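Local coordinates for protein extracellular invertase (Aspergillus kawachii, PDB 5XH8) that probably cleaves the beta-fructofuranoside bond of sucrose and transfers fructosyl groups to sugar acceptors, making fructooligosaccharides such as 1-kestose, at residues I5-A10 with R566-N571; K448-E453 with S572-F577; V500-T505 with L561-R566. All coordinates share one frame; numbering follows the deposited sequence.

Interaction 1 (I5-A10 with R566-N571); sequences IDYNVA and RSWYAN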
ATOM      1  N   ILE A   5     -45.850  10.893 -24.046  1.00 39.83           N
ATOM      2  CA  ILE A   5     -46.257   9.973 -22.966  1.00 36.67           C
ATOM      3  C   ILE A   5     -47.592  10.395 -22.362  1.00 37.77           C
ATOM      4  O   ILE A   5     -47.710  11.488 -21.784  1.00 37.01           O
ATOM      5  CB  ILE A   5     -45.246   9.882 -21.805  1.00 36.09           C
ATOM      6  CG1 ILE A   5     -43.797   9.663 -22.298  1.00 37.70           C
ATOM      7  CG2 ILE A   5     -45.642   8.745 -20.864  1.00 36.67           C
ATOM      8  CD1 ILE A   5     -43.476   8.278 -22.781  1.00 36.65           C
ATOM      9  N   ASP A   6     -48.577   9.515 -22.451  1.00 33.48           N
ATOM     10  CA  ASP A   6     -49.884   9.764 -21.884  1.00 31.78           C
ATOM     11  C   ASP A   6     -50.145   8.678 -20.873  1.00 29.74           C
ATOM     12  O   ASP A   6     -50.315   7.512 -21.227  1.00 30.12           O
ATOM     13  CB  ASP A   6     -50.938   9.757 -22.983  1.00 33.05           C
ATOM     14  CG  ASP A   6     -52.319  10.133 -22.476  1.00 34.70           C
ATOM     15  OD1 ASP A   6     -52.633   9.918 -21.277  1.00 30.36           O
ATOM     16  OD2 ASP A   6     -53.100  10.635 -23.309  1.00 40.08           O
ATOM     17  N   TYR A   7     -50.185   9.068 -19.602  1.00 29.05           N
ATOM     18  CA  TYR A   7     -50.327   8.109 -18.509  1.00 29.73           C
ATOM     19  C   TYR A   7     -51.766   7.629 -18.310  1.00 30.10           C
ATOM     20  O   TYR A   7     -52.021   6.873 -17.375  1.00 28.46           O
ATOM     21  CB  TYR A   7     -49.727   8.671 -17.199  1.00 30.90           C
ATOM     22  CG  TYR A   7     -48.222   8.862 -17.304  1.00 31.42           C
ATOM     23  CD1 TYR A   7     -47.351   7.755 -17.336  1.00 31.32           C
ATOM     24  CD2 TYR A   7     -47.671  10.140 -17.409  1.00 33.42           C
ATOM     25  CE1 TYR A   7     -45.982   7.921 -17.463  1.00 30.92           C
ATOM     26  CE2 TYR A   7     -46.292  10.325 -17.513  1.00 32.85           C
ATOM     27  CZ  TYR A   7     -45.457   9.215 -17.531  1.00 33.65           C
ATOM     28  OH  TYR A   7     -44.108   9.417 -17.663  1.00 31.31           O
ATOM     29  N   ASN A   8     -52.702   8.055 -19.173  1.00 28.95           N
ATOM     30  CA  ASN A   8     -54.009   7.390 -19.255  1.00 30.35           C
ATOM     31  C   ASN A   8     -54.043   6.270 -20.267  1.00 30.29           C
ATOM     32  O   ASN A   8     -54.963   5.483 -20.240  1.00 32.94           O
ATOM     33  CB  ASN A   8     -55.120   8.391 -19.573  1.00 32.10           C
ATOM     34  CG  ASN A   8     -55.274   9.431 -18.498  1.00 32.22           C
ATOM     35  OD1 ASN A   8     -55.417   9.120 -17.311  1.00 33.77           O
ATOM     36  ND2 ASN A   8     -55.233  10.675 -18.904  1.00 33.89           N
ATOM     37  N   VAL A   9     -53.041   6.192 -21.140  1.00 30.90           N
ATOM     38  CA  VAL A   9     -52.925   5.155 -22.150  1.00 29.72           C
ATOM     39  C   VAL A   9     -52.000   4.063 -21.637  1.00 31.76           C
ATOM     40  O   VAL A   9     -51.067   4.321 -20.839  1.00 30.85           O
ATOM     41  CB  VAL A   9     -52.396   5.749 -23.479  1.00 31.19           C
ATOM     42  CG1 VAL A   9     -52.153   4.670 -24.527  1.00 32.02           C
ATOM     43  CG2 VAL A   9     -53.397   6.761 -24.021  1.00 31.54           C
ATOM     44  N   ALA A  10     -52.276   2.835 -22.069  1.00 28.63           N
ATOM     45  CA  ALA A  10     -51.516   1.670 -21.649  1.00 30.09           C
ATOM     46  C   ALA A  10     -50.013   1.830 -21.961  1.00 28.95           C
ATOM     47  O   ALA A  10     -49.647   2.500 -22.948  1.00 29.46           O
ATOM     48  CB  ALA A  10     -52.056   0.418 -22.317  1.00 30.61           C
ATOM     49  N   ARG A 566     -44.050   1.251  -8.406  1.00 25.72           N
ATOM     50  CA  ARG A 566     -43.911   1.869  -9.704  1.00 26.40           C
ATOM     51  C   ARG A 566     -45.231   1.784 -10.516  1.00 27.51           C
ATOM     52  O   ARG A 566     -45.287   1.161 -11.574  1.00 27.13           O
ATOM     53  CB  ARG A 566     -42.682   1.277 -10.413  1.00 28.35           C
ATOM     54  CG  ARG A 566     -41.375   1.780  -9.772  1.00 30.21           C
ATOM     55  CD  ARG A 566     -40.069   1.607 -10.575  1.00 33.63           C
ATOM     56  NE  ARG A 566     -39.433   0.417 -10.132  1.00 35.99           N
ATOM     57  CZ  ARG A 566     -38.241   0.239  -9.564  1.00 30.43           C
ATOM     58  NH1 ARG A 566     -37.285   1.169  -9.422  1.00 31.69           N
ATOM     59  NH2 ARG A 566     -37.994  -1.002  -9.205  1.00 27.70           N
ATOM     60  N   SER A 567     -46.273   2.453 -10.014  1.00 28.03           N
ATOM     61  CA  SER A 567     -47.562   2.512 -10.718  1.00 28.93           C
ATOM     62  C   SER A 567     -47.423   3.382 -11.970  1.00 29.04           C
ATOM     63  O   SER A 567     -46.700   4.396 -11.975  1.00 28.86           O
ATOM     64  CB  SER A 567     -48.690   3.014  -9.796  1.00 28.28           C
ATOM     65  OG  SER A 567     -48.624   4.413  -9.598  1.00 30.15           O
ATOM     66  N   TRP A 568     -48.114   2.962 -13.029  1.00 28.63           N
ATOM     67  CA  TRP A 568     -48.101   3.636 -14.324  1.00 29.31           C
ATOM     68  C   TRP A 568     -49.196   4.701 -14.526  1.00 30.06           C
ATOM     69  O   TRP A 568     -48.886   5.813 -14.953  1.00 29.21           O
ATOM     70  CB  TRP A 568     -48.214   2.586 -15.443  1.00 29.37           C
ATOM     71  CG  TRP A 568     -48.273   3.213 -16.789  1.00 29.71           C
ATOM     72  CD1 TRP A 568     -49.393   3.442 -17.541  1.00 29.69           C
ATOM     73  CD2 TRP A 568     -47.170   3.727 -17.544  1.00 30.22           C
ATOM     74  NE1 TRP A 568     -49.048   4.067 -18.711  1.00 30.36           N
ATOM     75  CE2 TRP A 568     -47.698   4.263 -18.740  1.00 29.44           C
ATOM     76  CE3 TRP A 568     -45.787   3.798 -17.322  1.00 29.88           C
ATOM     77  CZ2 TRP A 568     -46.891   4.837 -19.721  1.00 30.83           C
ATOM     78  CZ3 TRP A 568     -44.983   4.384 -18.297  1.00 29.12           C
ATOM     79  CH2 TRP A 568     -45.536   4.890 -19.479  1.00 30.18           C
ATOM     80  N   TYR A 569     -50.458   4.324 -14.290  1.00 30.46           N
ATOM     81  CA  TYR A 569     -51.622   5.102 -14.749  1.00 32.35           C
ATOM     82  C   TYR A 569     -51.818   6.356 -13.901  1.00 32.37           C
ATOM     83  O   TYR A 569     -51.702   6.318 -12.675  1.00 29.13           O
ATOM     84  CB  TYR A 569     -52.924   4.243 -14.749  1.00 33.50           C
ATOM     85  CG  TYR A 569     -53.004   3.231 -15.868  1.00 33.47           C
ATOM     86  CD1 TYR A 569     -53.347   3.623 -17.166  1.00 34.83           C
ATOM     87  CD2 TYR A 569     -52.740   1.876 -15.647  1.00 35.68           C
ATOM     88  CE1 TYR A 569     -53.412   2.699 -18.214  1.00 33.72           C
ATOM     89  CE2 TYR A 569     -52.811   0.943 -16.692  1.00 35.27           C
ATOM     90  CZ  TYR A 569     -53.149   1.372 -17.973  1.00 33.51           C
ATOM     91  OH  TYR A 569     -53.206   0.477 -19.008  1.00 33.02           O
ATOM     92  N   ALA A 570     -52.121   7.462 -14.570  1.00 33.06           N
ATOM     93  CA  ALA A 570     -52.336   8.754 -13.926  1.00 35.09           C
ATOM     94  C   ALA A 570     -53.384   8.669 -12.801  1.00 37.88           C
ATOM     95  O   ALA A 570     -53.205   9.292 -11.743  1.00 36.90           O
ATOM     96  CB  ALA A 570     -52.730   9.797 -14.961  1.00 33.31           C
ATOM     97  N   ASN A 571     -54.405   7.832 -13.028  1.00 38.41           N
ATOM     98  CA  ASN A 571     -55.536   7.595 -12.109  1.00 41.51           C
ATOM     99  C   ASN A 571     -55.266   6.687 -10.963  1.00 37.37           C
ATOM    100  O   ASN A 571     -56.170   6.445 -10.191  1.00 32.60           O
ATOM    101  CB  ASN A 571     -56.675   6.851 -12.836  1.00 47.47           C
ATOM    102  CG  ASN A 571     -57.316   7.665 -13.893  1.00 58.23           C
ATOM    103  OD1 ASN A 571     -56.930   8.814 -14.144  1.00 73.25           O
ATOM    104  ND2 ASN A 571     -58.300   7.072 -14.558  1.00 66.43           N
TER
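Tyr7 and Trp568 lead a surface contact in which the N-terminal arm, well ahead of the first strand of the propeller, lies against the loop that joins strands 559-564 and 574-580. The two rings form a T-shaped pair. The edge of Tyr7 is directed at the face of the indole, with planes at 63° and Tyr7 CD1 over the centre of the ring system; the closest carbons are Tyr7 CE1 and Trp568 CH2, 3.7 Å apart. At the far end of the tyrosine, its OH shares a hydrogen bond with the hydroxyl of Thr25. The same indole also donates from its edge: Trp568 NE1 bonds to Val9 O at 2.9 Å, the oxygen lying almost in the ring plane. With CG anti to the backbone N (chi1 177°), the indole extends to the arm and serves both partners.

Residues Asp6 to Val9 make a type I beta turn, and Asp6 OD1 accepts from Asn8 N at 2.8 Å, adding an Asx turn. This compact turn presents the carbonyl of Tyr7 to the loop, where Ala570 N donates to Tyr7 O at 2.9 Å from well above the carbonyl plane. Tyr569 CA makes a CA-H...O contact with Tyr7 O at 3.2 Å. Beyond it the Tyr569 ring runs along the arm until Tyr569 OH comes within 3.4 Å of Ala10 CA, while the ring itself stacks with His484. Ile5 CG2 touches the indole at Trp568 CH2, 4.1 Å away.

Interaction 2 (K448-E453 with S572-F577); sequences KRSPSE and STNISF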
ATOM      1  N   LYS A 448     -63.870   8.377   1.058  1.00 50.68           N
ATOM      2  CA  LYS A 448     -64.740   9.394   0.477  1.00 50.97           C
ATOM      3  C   LYS A 448     -63.938  10.351  -0.386  1.00 49.88           C
ATOM      4  O   LYS A 448     -64.421  10.811  -1.432  1.00 46.99           O
ATOM      5  CB  LYS A 448     -65.472  10.183   1.567  1.00 56.55           C
ATOM      6  CG  LYS A 448     -66.654  10.975   1.033  1.00 63.44           C
ATOM      7  CD  LYS A 448     -67.168  11.990   2.037  1.00 69.61           C
ATOM      8  CE  LYS A 448     -68.291  12.828   1.444  1.00 73.63           C
ATOM      9  NZ  LYS A 448     -68.484  14.063   2.254  1.00 78.37           N
ATOM     10  N   ARG A 449     -62.723  10.672   0.065  1.00 42.83           N
ATOM     11  CA  ARG A 449     -61.801  11.490  -0.718  1.00 40.56           C
ATOM     12  C   ARG A 449     -60.394  10.855  -0.754  1.00 40.03           C
ATOM     13  O   ARG A 449     -59.903  10.340   0.240  1.00 39.22           O
ATOM     14  CB  ARG A 449     -61.739  12.877  -0.129  1.00 39.62           C
ATOM     15  CG  ARG A 449     -60.985  13.869  -0.981  1.00 39.90           C
ATOM     16  CD  ARG A 449     -60.774  15.129  -0.197  1.00 39.74           C
ATOM     17  NE  ARG A 449     -59.792  15.988  -0.833  1.00 40.77           N
ATOM     18  CZ  ARG A 449     -59.433  17.177  -0.361  1.00 42.68           C
ATOM     19  NH1 ARG A 449     -59.971  17.654   0.765  1.00 44.19           N
ATOM     20  NH2 ARG A 449     -58.526  17.902  -1.008  1.00 44.39           N
ATOM     21  N   SER A 450     -59.773  10.881  -1.922  1.00 39.63           N
ATOM     22  CA  SER A 450     -58.441  10.341  -2.109  1.00 37.47           C
ATOM     23  C   SER A 450     -57.595  11.475  -2.641  1.00 40.77           C
ATOM     24  O   SER A 450     -58.142  12.450  -3.199  1.00 39.12           O
ATOM     25  CB  SER A 450     -58.456   9.188  -3.098  1.00 35.29           C
ATOM     26  OG  SER A 450     -58.902   7.998  -2.499  1.00 31.77           O
ATOM     27  N   PRO A 451     -56.251  11.375  -2.458  1.00 44.61           N
ATOM     28  CA  PRO A 451     -55.371  12.343  -3.104  1.00 41.79           C
ATOM     29  C   PRO A 451     -55.496  12.239  -4.603  1.00 37.90           C
ATOM     30  O   PRO A 451     -55.774  11.170  -5.122  1.00 40.79           O
ATOM     31  CB  PRO A 451     -53.953  11.917  -2.648  1.00 44.23           C
ATOM     32  CG  PRO A 451     -54.089  10.514  -2.202  1.00 44.36           C
ATOM     33  CD  PRO A 451     -55.487  10.394  -1.658  1.00 44.84           C
ATOM     34  N   SER A 452     -55.314  13.354  -5.279  1.00 39.03           N
ATOM     35  CA  SER A 452     -55.333  13.381  -6.723  1.00 41.23           C
ATOM     36  C   SER A 452     -53.931  13.270  -7.317  1.00 37.96           C
ATOM     37  O   SER A 452     -53.797  13.350  -8.533  1.00 36.29           O
ATOM     38  CB  SER A 452     -55.972  14.678  -7.194  1.00 41.24           C
ATOM     39  OG  SER A 452     -55.205  15.767  -6.724  1.00 43.19           O
ATOM     40  N   GLU A 453     -52.885  13.133  -6.492  1.00 35.99           N
ATOM     41  CA  GLU A 453     -51.551  12.827  -7.029  1.00 35.24           C
ATOM     42  C   GLU A 453     -50.802  11.840  -6.154  1.00 32.50           C
ATOM     43  O   GLU A 453     -51.209  11.562  -5.024  1.00 31.82           O
ATOM     44  CB  GLU A 453     -50.732  14.100  -7.290  1.00 37.82           C
ATOM     45  CG  GLU A 453     -50.388  14.896  -6.044  1.00 40.60           C
ATOM     46  CD  GLU A 453     -49.449  16.066  -6.314  1.00 44.49           C
ATOM     47  OE1 GLU A 453     -48.905  16.215  -7.440  1.00 46.40           O
ATOM     48  OE2 GLU A 453     -49.244  16.849  -5.372  1.00 46.70           O
ATOM     49  N   SER A 572     -54.088   6.086 -10.877  1.00 37.66           N
ATOM     50  CA  SER A 572     -53.814   5.157  -9.787  1.00 35.39           C
ATOM     51  C   SER A 572     -53.425   5.922  -8.505  1.00 36.66           C
ATOM     52  O   SER A 572     -52.284   5.851  -8.021  1.00 36.52           O
ATOM     53  CB  SER A 572     -52.772   4.132 -10.225  1.00 37.43           C
ATOM     54  OG  SER A 572     -53.329   3.257 -11.204  1.00 35.42           O
ATOM     55  N   THR A 573     -54.410   6.642  -7.961  1.00 34.66           N
ATOM     56  CA  THR A 573     -54.236   7.489  -6.787  1.00 36.53           C
ATOM     57  C   THR A 573     -55.266   7.256  -5.667  1.00 36.85           C
ATOM     58  O   THR A 573     -55.235   7.966  -4.660  1.00 35.55           O
ATOM     59  CB  THR A 573     -54.308   8.973  -7.197  1.00 36.32           C
ATOM     60  OG1 THR A 573     -55.588   9.239  -7.766  1.00 36.75           O
ATOM     61  CG2 THR A 573     -53.233   9.317  -8.221  1.00 34.76           C
ATOM     62  N   ASN A 574     -56.161   6.272  -5.826  1.00 38.40           N
ATOM     63  CA  ASN A 574     -57.243   6.064  -4.858  1.00 38.39           C
ATOM     64  C   ASN A 574     -56.763   5.263  -3.671  1.00 37.62           C
ATOM     65  O   ASN A 574     -55.866   4.406  -3.790  1.00 34.55           O
ATOM     66  CB  ASN A 574     -58.458   5.374  -5.498  1.00 39.25           C
ATOM     67  CG  ASN A 574     -59.109   6.234  -6.573  1.00 39.52           C
ATOM     68  OD1 ASN A 574     -59.066   5.908  -7.757  1.00 46.68           O
ATOM     69  ND2 ASN A 574     -59.666   7.351  -6.172  1.00 38.69           N
ATOM     70  N   ILE A 575     -57.392   5.538  -2.536  1.00 35.84           N
ATOM     71  CA  ILE A 575     -57.075   4.891  -1.275  1.00 38.40           C
ATOM     72  C   ILE A 575     -58.334   4.267  -0.682  1.00 38.12           C
ATOM     73  O   ILE A 575     -59.384   4.885  -0.708  1.00 38.60           O
ATOM     74  CB  ILE A 575     -56.484   5.906  -0.278  1.00 37.97           C
ATOM     75  CG1 ILE A 575     -55.136   6.431  -0.800  1.00 38.39           C
ATOM     76  CG2 ILE A 575     -56.322   5.270   1.104  1.00 40.16           C
ATOM     77  CD1 ILE A 575     -54.538   7.534   0.055  1.00 39.16           C
ATOM     78  N   SER A 576     -58.208   3.066  -0.128  1.00 39.19           N
ATOM     79  CA  SER A 576     -59.319   2.382   0.522  1.00 39.13           C
ATOM     80  C   SER A 576     -58.868   1.723   1.809  1.00 41.38           C
ATOM     81  O   SER A 576     -57.709   1.291   1.906  1.00 38.05           O
ATOM     82  CB  SER A 576     -59.868   1.303  -0.399  1.00 38.25           C
ATOM     83  OG  SER A 576     -60.325   1.900  -1.586  1.00 37.77           O
ATOM     84  N   PHE A 577     -59.791   1.616   2.776  1.00 37.58           N
ATOM     85  CA  PHE A 577     -59.611   0.718   3.928  1.00 38.06           C
ATOM     86  C   PHE A 577     -59.573  -0.693   3.377  1.00 38.40           C
ATOM     87  O   PHE A 577     -60.199  -0.983   2.355  1.00 37.38           O
ATOM     88  CB  PHE A 577     -60.764   0.813   4.945  1.00 39.62           C
ATOM     89  CG  PHE A 577     -60.938   2.178   5.545  1.00 39.42           C
ATOM     90  CD1 PHE A 577     -60.217   2.548   6.664  1.00 40.57           C
ATOM     91  CD2 PHE A 577     -61.817   3.095   4.984  1.00 39.64           C
ATOM     92  CE1 PHE A 577     -60.359   3.817   7.207  1.00 41.07           C
ATOM     93  CE2 PHE A 577     -61.966   4.362   5.523  1.00 39.58           C
ATOM     94  CZ  PHE A 577     -61.234   4.725   6.638  1.00 40.54           C
TER
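Two polar links join Ser450 and Pro451 to the start of strand 574-580. In the first, the backbone of Ile575 donates to a side chain: Ile575 N to Ser450 OG is 2.9 Å, with an angle of 157° at the hydrogen. The serine hydroxyl is turned to the strand because OG stands beside its own backbone N, anti to the carbonyl carbon (chi1 -79°). The second link is weak, Thr573 OG1 donating to Pro451 O across 3.3 Å. Here the threonine hydroxyl sits between the backbone N and the carbonyl carbon (chi1 61°), from where it can meet the carbonyl of the neighbouring loop. Pro451 O also lies 3.3 Å from Thr573 O, an approach of two acceptors that brings no bond.

The strand belongs to the beta-sandwich domain that forms the C-terminal part of GH32 enzymes. It enters its sheet through a classic beta bulge, Thr573 and Asn574 both facing Ser481, and beside it the loop 448-453 leaves edge strand 444-446 and crosses to strand 455-463 of the other sheet.

Apolar contact follows this crossing. The pyrrolidine ring of Pro451 and the side chain of Ile575 meet at about a right angle, and Pro451 CD presses on Ile575 CD1 at 3.5 Å, tighter than usual for two carbons. Phe456 touches both residues, while Val592 packs on the proline and Leu458 on the isoleucine, placing the pair between the sheets. Farther out, Thr573 CG2 rests on the backbone of Glu453, 4.1 Å from Glu453 C.

Interaction 3 (V500-T505 with L561-R566); sequences VDRSNT and LSTWVR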
ATOM      1  N   VAL A 500     -46.223  -5.399   2.270  1.00 31.78           N
ATOM      2  CA  VAL A 500     -46.578  -4.614   1.104  1.00 30.71           C
ATOM      3  C   VAL A 500     -46.782  -5.634  -0.019  1.00 31.13           C
ATOM      4  O   VAL A 500     -45.829  -6.281  -0.480  1.00 30.13           O
ATOM      5  CB  VAL A 500     -45.508  -3.565   0.725  1.00 30.68           C
ATOM      6  CG1 VAL A 500     -46.016  -2.686  -0.407  1.00 31.47           C
ATOM      7  CG2 VAL A 500     -45.141  -2.694   1.924  1.00 30.77           C
ATOM      8  N   ASP A 501     -48.038  -5.808  -0.415  1.00 32.63           N
ATOM      9  CA  ASP A 501     -48.379  -6.630  -1.591  1.00 33.82           C
ATOM     10  C   ASP A 501     -48.260  -5.776  -2.863  1.00 31.10           C
ATOM     11  O   ASP A 501     -49.007  -4.804  -3.060  1.00 32.50           O
ATOM     12  CB  ASP A 501     -49.799  -7.164  -1.443  1.00 35.90           C
ATOM     13  CG  ASP A 501     -50.237  -8.056  -2.601  1.00 37.51           C
ATOM     14  OD1 ASP A 501     -49.543  -8.211  -3.643  1.00 35.32           O
ATOM     15  OD2 ASP A 501     -51.340  -8.601  -2.446  1.00 41.59           O
ATOM     16  N   ARG A 502     -47.332  -6.168  -3.730  1.00 29.69           N
ATOM     17  CA  ARG A 502     -47.060  -5.455  -4.975  1.00 30.90           C
ATOM     18  C   ARG A 502     -47.456  -6.237  -6.235  1.00 30.84           C
ATOM     19  O   ARG A 502     -47.167  -5.798  -7.368  1.00 29.03           O
ATOM     20  CB  ARG A 502     -45.563  -5.054  -5.022  1.00 29.94           C
ATOM     21  CG  ARG A 502     -45.187  -4.010  -3.978  1.00 29.41           C
ATOM     22  CD  ARG A 502     -43.787  -3.445  -4.188  1.00 29.40           C
ATOM     23  NE  ARG A 502     -42.795  -4.519  -4.197  1.00 29.18           N
ATOM     24  CZ  ARG A 502     -41.564  -4.450  -4.706  1.00 29.05           C
ATOM     25  NH1 ARG A 502     -41.087  -3.327  -5.236  1.00 27.18           N
ATOM     26  NH2 ARG A 502     -40.794  -5.531  -4.647  1.00 29.21           N
ATOM     27  N   SER A 503     -48.143  -7.368  -6.064  1.00 29.98           N
ATOM     28  CA  SER A 503     -48.549  -8.175  -7.216  1.00 31.02           C
ATOM     29  C   SER A 503     -49.349  -7.386  -8.269  1.00 31.14           C
ATOM     30  O   SER A 503     -49.208  -7.656  -9.439  1.00 33.48           O
ATOM     31  CB  SER A 503     -49.341  -9.408  -6.768  1.00 32.35           C
ATOM     32  OG  SER A 503     -50.500  -9.021  -6.052  1.00 31.90           O
ATOM     33  N   ASN A 504     -50.128  -6.386  -7.863  1.00 32.35           N
ATOM     34  CA  ASN A 504     -50.942  -5.579  -8.789  1.00 32.61           C
ATOM     35  C   ASN A 504     -50.499  -4.116  -8.930  1.00 33.24           C
ATOM     36  O   ASN A 504     -51.203  -3.326  -9.576  1.00 31.49           O
ATOM     37  CB  ASN A 504     -52.414  -5.635  -8.307  1.00 36.07           C
ATOM     38  CG  ASN A 504     -53.425  -5.214  -9.378  1.00 37.58           C
ATOM     39  OD1 ASN A 504     -54.333  -4.405  -9.117  1.00 38.60           O
ATOM     40  ND2 ASN A 504     -53.288  -5.766 -10.568  1.00 35.37           N
ATOM     41  N   THR A 505     -49.334  -3.751  -8.352  1.00 32.43           N
ATOM     42  CA  THR A 505     -48.899  -2.347  -8.219  1.00 28.35           C
ATOM     43  C   THR A 505     -48.684  -1.682  -9.568  1.00 28.06           C
ATOM     44  O   THR A 505     -49.104  -0.541  -9.764  1.00 26.66           O
ATOM     45  CB  THR A 505     -47.586  -2.230  -7.384  1.00 29.89           C
ATOM     46  OG1 THR A 505     -47.842  -2.569  -6.023  1.00 28.37           O
ATOM     47  CG2 THR A 505     -46.987  -0.828  -7.435  1.00 29.34           C
ATOM     48  N   LEU A 561     -40.129   0.197   6.800  1.00 28.44           N
ATOM     49  CA  LEU A 561     -40.097  -0.715   5.660  1.00 28.98           C
ATOM     50  C   LEU A 561     -40.309   0.110   4.382  1.00 28.62           C
ATOM     51  O   LEU A 561     -41.347   0.783   4.242  1.00 27.97           O
ATOM     52  CB  LEU A 561     -41.198  -1.752   5.776  1.00 30.72           C
ATOM     53  CG  LEU A 561     -41.480  -2.676   4.575  1.00 34.14           C
ATOM     54  CD1 LEU A 561     -40.275  -3.468   4.159  1.00 35.52           C
ATOM     55  CD2 LEU A 561     -42.590  -3.649   4.925  1.00 37.18           C
ATOM     56  N   SER A 562     -39.347   0.059   3.461  1.00 26.39           N
ATOM     57  CA  SER A 562     -39.386   0.911   2.270  1.00 26.90           C
ATOM     58  C   SER A 562     -39.169   0.122   0.997  1.00 25.57           C
ATOM     59  O   SER A 562     -38.427  -0.856   0.977  1.00 25.78           O
ATOM     60  CB  SER A 562     -38.372   2.050   2.386  1.00 27.69           C
ATOM     61  OG  SER A 562     -38.419   2.619   3.676  1.00 28.27           O
ATOM     62  N   THR A 563     -39.810   0.568  -0.076  1.00 25.28           N
ATOM     63  CA  THR A 563     -39.795  -0.175  -1.323  1.00 25.25           C
ATOM     64  C   THR A 563     -40.170   0.712  -2.495  1.00 24.13           C
ATOM     65  O   THR A 563     -40.441   1.905  -2.311  1.00 23.78           O
ATOM     66  CB  THR A 563     -40.725  -1.408  -1.241  1.00 27.15           C
ATOM     67  OG1 THR A 563     -40.571  -2.221  -2.414  1.00 26.42           O
ATOM     68  CG2 THR A 563     -42.206  -0.967  -1.094  1.00 27.74           C
ATOM     69  N   TRP A 564     -40.154   0.120  -3.695  1.00 24.83           N
ATOM     70  CA  TRP A 564     -40.540   0.782  -4.940  1.00 23.97           C
ATOM     71  C   TRP A 564     -41.990   0.434  -5.310  1.00 24.97           C
ATOM     72  O   TRP A 564     -42.351  -0.749  -5.363  1.00 23.23           O
ATOM     73  CB  TRP A 564     -39.608   0.363  -6.085  1.00 25.61           C
ATOM     74  CG  TRP A 564     -38.197   0.799  -5.880  1.00 24.71           C
ATOM     75  CD1 TRP A 564     -37.154   0.022  -5.500  1.00 26.24           C
ATOM     76  CD2 TRP A 564     -37.687   2.128  -6.023  1.00 24.78           C
ATOM     77  NE1 TRP A 564     -36.010   0.791  -5.383  1.00 26.49           N
ATOM     78  CE2 TRP A 564     -36.311   2.085  -5.713  1.00 25.58           C
ATOM     79  CE3 TRP A 564     -38.251   3.345  -6.419  1.00 24.63           C
ATOM     80  CZ2 TRP A 564     -35.492   3.225  -5.747  1.00 24.48           C
ATOM     81  CZ3 TRP A 564     -37.433   4.495  -6.446  1.00 25.58           C
ATOM     82  CH2 TRP A 564     -36.062   4.415  -6.111  1.00 24.67           C
ATOM     83  N   VAL A 565     -42.801   1.463  -5.551  1.00 25.74           N
ATOM     84  CA  VAL A 565     -44.184   1.280  -5.994  1.00 27.33           C
ATOM     85  C   VAL A 565     -44.377   1.974  -7.339  1.00 27.52           C
ATOM     86  O   VAL A 565     -44.781   3.118  -7.416  1.00 29.46           O
ATOM     87  CB  VAL A 565     -45.221   1.699  -4.922  1.00 27.64           C
ATOM     88  CG1 VAL A 565     -45.265   0.651  -3.831  1.00 26.97           C
ATOM     89  CG2 VAL A 565     -44.946   3.074  -4.326  1.00 28.93           C
ATOM     90  N   ARG A 566     -44.050   1.251  -8.406  1.00 25.72           N
ATOM     91  CA  ARG A 566     -43.911   1.869  -9.704  1.00 26.40           C
ATOM     92  C   ARG A 566     -45.231   1.784 -10.516  1.00 27.51           C
ATOM     93  O   ARG A 566     -45.287   1.161 -11.574  1.00 27.13           O
ATOM     94  CB  ARG A 566     -42.682   1.277 -10.413  1.00 28.35           C
ATOM     95  CG  ARG A 566     -41.375   1.780  -9.772  1.00 30.21           C
ATOM     96  CD  ARG A 566     -40.069   1.607 -10.575  1.00 33.63           C
ATOM     97  NE  ARG A 566     -39.433   0.417 -10.132  1.00 35.99           N
ATOM     98  CZ  ARG A 566     -38.241   0.239  -9.564  1.00 30.43           C
ATOM     99  NH1 ARG A 566     -37.285   1.169  -9.422  1.00 31.69           N
ATOM    100  NH2 ARG A 566     -37.994  -1.002  -9.205  1.00 27.70           N
TER
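Arg502 and Thr505 bring the end of strand 497-501 and the turn after it against strand 559-564 and the residues just after it, the two strands coming from different sheets of the C-terminal beta-sandwich. The nearest CA atoms, those of Thr505 and Val565, are 6.4 Å apart, and the joining is done by side chains.

The apolar contacts are spread along the interface and wholly buried. Val500 CG2 meets Leu561 CD2 at 4.1 Å, the two side chains lying alongside each other and pointing opposite ways, and Leu551 of the adjoining strand covers the valine as well. Farther along, Thr505 turns its methyl inward: Thr505 CG2 is anti to the backbone N and lies 3.8 Å from Val565 CA, while the hydroxyl is bonded to Thr487.

The polar part centres on the guanidinium of Arg502, whose chain bends at chi3 (-57°) to carry it along Thr563. Two of its nitrogens are engaged elsewhere, NE with the carbonyl of Ser518 and NH2 in a salt bridge with Asp516. These bonds fix the plane of the group, with Thr563 OG1 over one face, toward its rim, 3.1 Å from Arg502 NH1 but at too poor an angle to bond; that hydroxyl is instead paired with Glu520. The nearby carboxylates probably offset the burial of the positive charge. Across the sheets the bond goes to a backbone carbonyl: Arg502 NH1 donates to Trp564 O at 2.9 Å, with an angle of 167° at the hydrogen, the oxygen lying in the guanidinium plane and using a lone pair.

In the fold
From the N terminus, the arm at 5-10 comes first, and interaction 1 closes a loop of 555 intervening residues where the loop 566-571 comes back to it. Interaction 2 starts inside that loop at 448-453 and ends beyond it at 572-577, so the two cross. Interaction 3, from 500-505 to 561-566, is nested inside both and shares Arg566 with interaction 1. The stretch 561-577 therefore carries three contacts in succession: the sandwich interior, the N-terminal arm, and the loop passing between the sheets. Interactions 2 and 3, their centres about 16 Å apart, each join the two sheets of the sandwich, whereas interaction 1 ties the arm to the sandwich surface.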